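Local coordinates for protein putative tagatose-6-phosphate ketose/aldose isomerase (Escherichia coli, PDB 3C3J) that belongs to the SIS family, pairing two SIS domains, each built round a five-stranded parallel sheet, in one chain of a two-chain assembly, at residues A[169-174]-A[247-252]; A[14-19]-A[349-354]. One frame throughout, in Å; residues are numbered along the deposited sequence.

Contact 1 (A[169-174]-A[247-252])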
loop_
_atom_site.group_PDB
_atom_site.type_symbol
_atom_site.label_atom_id
_atom_site.label_comp_id
_atom_site.label_asym_id
_atom_site.label_seq_id
_atom_site.Cartn_x
_atom_site.Cartn_y
_atom_site.Cartn_z
ATOM N N GLY A 169 8.394 -8.319 -23.319
ATOM C CA GLY A 169 8.511 -6.934 -22.848
ATOM C C GLY A 169 8.939 -6.877 -21.396
ATOM O O GLY A 169 8.508 -7.709 -20.584
ATOM N N PHE A 170 9.816 -5.919 -21.085
ATOM C CA PHE A 170 10.213 -5.573 -19.718
ATOM C C PHE A 170 8.993 -5.433 -18.782
ATOM O O PHE A 170 8.953 -5.987 -17.681
ATOM C CB PHE A 170 10.971 -4.222 -19.768
ATOM C CG PHE A 170 11.261 -3.630 -18.433
ATOM C CD1 PHE A 170 12.187 -4.223 -17.599
ATOM C CD2 PHE A 170 10.627 -2.466 -18.011
ATOM C CE1 PHE A 170 12.465 -3.673 -16.352
ATOM C CE2 PHE A 170 10.896 -1.914 -16.781
ATOM C CZ PHE A 170 11.809 -2.509 -15.949
ATOM N N ALA A 171 8.033 -4.643 -19.236
ATOM C CA ALA A 171 6.818 -4.347 -18.501
ATOM C C ALA A 171 5.800 -5.464 -18.736
ATOM O O ALA A 171 5.427 -5.730 -19.878
ATOM C CB ALA A 171 6.265 -3.020 -18.953
HETATM N N MSE A 172 5.331 -6.082 -17.655
HETATM C CA MSE A 172 4.360 -7.172 -17.735
HETATM C C MSE A 172 2.996 -6.642 -18.138
HETATM O O MSE A 172 2.543 -5.636 -17.607
HETATM C CB MSE A 172 4.231 -7.864 -16.387
HETATM C CG MSE A 172 5.453 -8.628 -15.933
HETATM SE SE MSE A 172 5.168 -9.261 -14.073
HETATM C CE MSE A 172 3.629 -10.476 -14.311
ATOM N N THR A 173 2.351 -7.313 -19.080
ATOM C CA THR A 173 0.992 -6.964 -19.512
ATOM C C THR A 173 0.135 -8.241 -19.488
ATOM O O THR A 173 -0.612 -8.489 -18.505
ATOM C CB THR A 173 0.993 -6.264 -20.905
ATOM O OG1 THR A 173 1.545 -7.125 -21.911
ATOM C CG2 THR A 173 1.795 -4.944 -20.849
ATOM N N SER A 174 0.232 -9.058 -20.532
ATOM C CA SER A 174 -0.598 -10.289 -20.580
ATOM C C SER A 174 -0.285 -11.283 -19.463
ATOM O O SER A 174 -1.158 -12.059 -19.072
ATOM C CB SER A 174 -0.526 -10.999 -21.947
ATOM O OG SER A 174 0.716 -11.640 -22.180
ATOM N N LEU A 247 5.708 4.765 -15.188
ATOM C CA LEU A 247 6.999 5.032 -14.626
ATOM C C LEU A 247 8.052 4.185 -15.342
ATOM O O LEU A 247 9.053 4.717 -15.806
ATOM C CB LEU A 247 6.962 4.749 -13.143
ATOM C CG LEU A 247 8.031 5.387 -12.313
ATOM C CD1 LEU A 247 7.848 6.910 -12.189
ATOM C CD2 LEU A 247 7.967 4.669 -10.943
ATOM N N GLU A 248 7.788 2.887 -15.472
ATOM C CA GLU A 248 8.710 1.961 -16.131
ATOM C C GLU A 248 8.981 2.368 -17.577
ATOM O O GLU A 248 10.140 2.522 -18.006
ATOM C CB GLU A 248 8.104 0.560 -16.165
ATOM C CG GLU A 248 8.151 -0.137 -14.878
ATOM C CD GLU A 248 7.551 -1.508 -14.937
ATOM O OE1 GLU A 248 6.665 -1.788 -15.783
ATOM O OE2 GLU A 248 7.961 -2.319 -14.095
ATOM N N LEU A 249 7.906 2.504 -18.342
ATOM C CA LEU A 249 8.048 2.642 -19.791
ATOM C C LEU A 249 8.588 4.026 -20.197
ATOM O O LEU A 249 9.187 4.176 -21.282
ATOM C CB LEU A 249 6.731 2.300 -20.489
ATOM C CG LEU A 249 6.317 0.826 -20.375
ATOM C CD1 LEU A 249 5.041 0.570 -21.126
ATOM C CD2 LEU A 249 7.423 -0.149 -20.850
ATOM N N THR A 250 8.403 5.023 -19.328
ATOM C CA THR A 250 9.002 6.350 -19.575
ATOM C C THR A 250 10.360 6.544 -18.906
ATOM O O THR A 250 10.871 7.674 -18.869
ATOM C CB THR A 250 8.080 7.506 -19.171
ATOM O OG1 THR A 250 7.970 7.603 -17.741
ATOM C CG2 THR A 250 6.689 7.402 -19.862
ATOM N N ALA A 251 10.946 5.458 -18.399
ATOM C CA ALA A 251 12.211 5.496 -17.644
ATOM C C ALA A 251 12.198 6.585 -16.574
ATOM O O ALA A 251 13.166 7.328 -16.412
ATOM C CB ALA A 251 13.403 5.706 -18.606
ATOM N N GLY A 252 11.077 6.713 -15.876
ATOM C CA GLY A 252 10.974 7.684 -14.812
ATOM C C GLY A 252 10.666 9.100 -15.230
ATOM O O GLY A 252 10.438 9.955 -14.370
HETATM O O HOH W 1 5.871 -4.775 -14.926
#
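At the interface between the two SIS domains of the chain, the loop that follows strand 159-160 meets the Schellman-ended C-terminus of helix 235-249, where Phe170 and Ala171 face Glu248 and Leu249. The Schellman assignment rests on Gly252 N to Leu247 O, 2.8 Å, and Ala251 N to Glu248 O, 3.1 Å, with positive phi at Ala251. Phe170 presents a ring edge: its CE2 lies 3.8 Å from Glu248 CB, which sits near the ring plane, and the ring and carboxylate planes stand 52° apart. Beyond CG the Glu248 chain is extended (chi2 -180°), which carries the carboxylate past that edge until OE1 comes 3.4 Å from Ala171 CB. The same methyl meets Leu249 from another quarter, 3.6 Å from its CD2. One water bridges the segments, accepting from Met172 N at 3.1 Å and donating to Glu248 OE1 at 3.2 Å. Lys245 offers OE1 a long, weak ion pair, and Gly267 of the second subunit packs on Glu248. The stem of buried Glu248 is thus lined by the Phe170 edge, while OE1 meets the Ala171 methyl and reaches the loop backbone through water, which may help to hold the carboxylate's orientation.

Contact 2 (A[14-19]-A[349-354])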
loop_
_atom_site.group_PDB
_atom_site.type_symbol
_atom_site.label_atom_id
_atom_site.label_comp_id
_atom_site.label_asym_id
_atom_site.label_seq_id
_atom_site.Cartn_x
_atom_site.Cartn_y
_atom_site.Cartn_z
ATOM N N THR A 14 6.639 -3.542 -31.452
ATOM C CA THR A 14 7.100 -3.847 -30.104
ATOM C C THR A 14 6.450 -5.137 -29.597
ATOM O O THR A 14 5.304 -5.442 -29.933
ATOM C CB THR A 14 6.828 -2.671 -29.098
ATOM O OG1 THR A 14 5.418 -2.447 -28.938
ATOM C CG2 THR A 14 7.503 -1.358 -29.580
ATOM N N TRP A 15 7.193 -5.890 -28.799
ATOM C CA TRP A 15 6.648 -7.036 -28.088
ATOM C C TRP A 15 5.541 -6.592 -27.137
ATOM O O TRP A 15 4.581 -7.329 -26.932
ATOM C CB TRP A 15 7.732 -7.754 -27.273
ATOM C CG TRP A 15 8.776 -8.420 -28.099
ATOM C CD1 TRP A 15 10.130 -8.160 -28.110
ATOM C CD2 TRP A 15 8.563 -9.470 -29.033
ATOM N NE1 TRP A 15 10.758 -8.997 -29.010
ATOM C CE2 TRP A 15 9.818 -9.813 -29.581
ATOM C CE3 TRP A 15 7.429 -10.176 -29.451
ATOM C CZ2 TRP A 15 9.965 -10.814 -30.538
ATOM C CZ3 TRP A 15 7.587 -11.189 -30.408
ATOM C CH2 TRP A 15 8.844 -11.494 -30.927
ATOM N N THR A 16 5.696 -5.404 -26.544
ATOM C CA THR A 16 4.734 -4.904 -25.558
ATOM C C THR A 16 3.364 -4.724 -26.216
ATOM O O THR A 16 2.349 -5.153 -25.653
ATOM C CB THR A 16 5.249 -3.623 -24.839
ATOM O OG1 THR A 16 6.536 -3.894 -24.252
ATOM C CG2 THR A 16 4.290 -3.184 -23.720
ATOM N N GLU A 17 3.331 -4.158 -27.425
ATOM C CA GLU A 17 2.060 -4.000 -28.123
ATOM C C GLU A 17 1.423 -5.343 -28.453
ATOM O O GLU A 17 0.212 -5.514 -28.276
ATOM C CB GLU A 17 2.195 -3.169 -29.400
ATOM C CG GLU A 17 0.852 -3.030 -30.090
ATOM C CD GLU A 17 0.892 -2.241 -31.376
ATOM O OE1 GLU A 17 2.006 -1.930 -31.869
ATOM O OE2 GLU A 17 -0.205 -1.959 -31.901
ATOM N N GLU A 18 2.236 -6.282 -28.943
ATOM C CA GLU A 18 1.781 -7.634 -29.239
ATOM C C GLU A 18 1.148 -8.289 -28.007
ATOM O O GLU A 18 0.106 -8.921 -28.089
ATOM C CB GLU A 18 2.958 -8.478 -29.723
ATOM C CG GLU A 18 2.561 -9.819 -30.365
ATOM C CD GLU A 18 2.372 -10.972 -29.379
ATOM O OE1 GLU A 18 3.116 -11.035 -28.385
ATOM O OE2 GLU A 18 1.470 -11.829 -29.613
ATOM N N GLU A 19 1.809 -8.098 -26.873
ATOM C CA GLU A 19 1.409 -8.681 -25.604
ATOM C C GLU A 19 0.136 -8.024 -25.052
ATOM O O GLU A 19 -0.716 -8.687 -24.456
ATOM C CB GLU A 19 2.617 -8.648 -24.631
ATOM C CG GLU A 19 3.660 -9.706 -25.108
ATOM C CD GLU A 19 5.095 -9.495 -24.691
ATOM O OE1 GLU A 19 5.417 -8.550 -23.904
ATOM O OE2 GLU A 19 5.916 -10.328 -25.186
ATOM N N PHE A 349 -1.756 3.487 -22.844
ATOM C CA PHE A 349 -1.229 4.839 -22.561
ATOM C C PHE A 349 0.287 4.859 -22.309
ATOM O O PHE A 349 1.034 5.635 -22.923
ATOM C CB PHE A 349 -1.950 5.468 -21.369
ATOM C CG PHE A 349 -1.451 6.830 -21.022
ATOM C CD1 PHE A 349 -1.604 7.880 -21.914
ATOM C CD2 PHE A 349 -0.846 7.086 -19.806
ATOM C CE1 PHE A 349 -1.157 9.159 -21.597
ATOM C CE2 PHE A 349 -0.402 8.362 -19.506
ATOM C CZ PHE A 349 -0.569 9.393 -20.410
ATOM N N ALA A 350 0.745 4.005 -21.392
ATOM C CA ALA A 350 2.153 3.939 -21.053
ATOM C C ALA A 350 3.043 3.587 -22.261
ATOM O O ALA A 350 4.105 4.194 -22.456
ATOM C CB ALA A 350 2.359 2.936 -19.872
ATOM N N LEU A 351 2.603 2.627 -23.070
ATOM C CA LEU A 351 3.351 2.209 -24.258
ATOM C C LEU A 351 3.546 3.401 -25.215
ATOM O O LEU A 351 4.663 3.635 -25.698
ATOM C CB LEU A 351 2.627 1.055 -24.949
ATOM C CG LEU A 351 3.150 0.592 -26.317
ATOM C CD1 LEU A 351 4.559 -0.011 -26.247
ATOM C CD2 LEU A 351 2.153 -0.317 -26.999
HETATM N N MSE A 352 2.473 4.168 -25.454
HETATM C CA MSE A 352 2.506 5.294 -26.398
HETATM C C MSE A 352 3.212 6.537 -25.855
HETATM O O MSE A 352 3.846 7.275 -26.618
HETATM C CB MSE A 352 1.096 5.623 -26.894
HETATM C CG MSE A 352 0.377 4.451 -27.559
HETATM SE SE MSE A 352 1.461 3.408 -28.911
HETATM C CE MSE A 352 3.084 2.923 -27.976
ATOM N N GLN A 353 3.137 6.763 -24.551
ATOM C CA GLN A 353 3.979 7.781 -23.937
ATOM C C GLN A 353 5.462 7.444 -24.136
ATOM O O GLN A 353 6.264 8.318 -24.456
ATOM C CB GLN A 353 3.669 7.913 -22.441
ATOM C CG GLN A 353 2.302 8.523 -22.138
ATOM C CD GLN A 353 2.185 9.960 -22.603
ATOM O OE1 GLN A 353 1.457 10.266 -23.555
ATOM N NE2 GLN A 353 2.928 10.839 -21.963
ATOM N N SER A 354 5.814 6.176 -23.941
ATOM C CA SER A 354 7.188 5.702 -24.075
ATOM C C SER A 354 7.685 5.937 -25.496
ATOM O O SER A 354 8.768 6.496 -25.716
ATOM C CB SER A 354 7.244 4.207 -23.754
ATOM O OG SER A 354 8.556 3.677 -23.837
#
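Leu351 points its forked end at the first turn of helix 15-21, and each methyl of the fork has its own neighbours. CD1 rests against both threonines, 3.7 Å from Thr14 OG1 and 3.9 Å from Thr16 CB; both of these side chains run past the leucine in the opposite direction, so the contact is made alongside. CD2 takes the other branch and rests 3.7 Å from Glu17 CB, touching the root of that side chain. With chi1 at 172°, CG of Leu351 is anti to the backbone N, and this places the fork across from Thr16, whose CA is the one nearest to Leu351 CA at 7.4 Å.

The surface met by the fork is a helix N-terminus. Thr14 is the N-cap of helix 15-21: its OG1 accepts from Glu17 N at 3.1 Å with an N-H...O angle of 155°, and a chi1 of 64° sets the hydroxyl between the backbone N and carbonyl carbon, over the turn it caps. Opposite it, helix 335-356 belongs to the second SIS domain, so the leucine joins that domain to the N-terminal part of the chain.

The polar atoms find their partners away from the leucine, even Thr14 OG1, which CD1 touches. Thr12 hydrogen-bonds to Thr14 OG1 and to Glu17 OE1, Arg21 forms a salt bridge with Glu17 OE2, and Asp362 hydrogen-bonds to Thr16 OG1 and also takes Trp15 N at the same helix start.

Contacts 1 and 2 are neighbours, their centres 8 Å apart on the same side of the chain's centre, and they touch at both pairs of segments. On one side Gly169 N lies 3.0 Å from Glu19 OE1, a probable hydrogen bond that ties 169-174 to helix 15-21; Thr173 OG1 packs 3.3 Å from Glu19 CB. On the other, Leu249 O and Ser354 OG, 2.7 Å apart, probably hydrogen-bond between 247-252 and helix 335-356, and Ala350 packs on Leu249. Asp362, which meets helix 15-21 in contact 2, is also backbone-bonded to Phe170 of contact 1. Together they join the N-terminal helix, a first-domain loop and two second-domain helices.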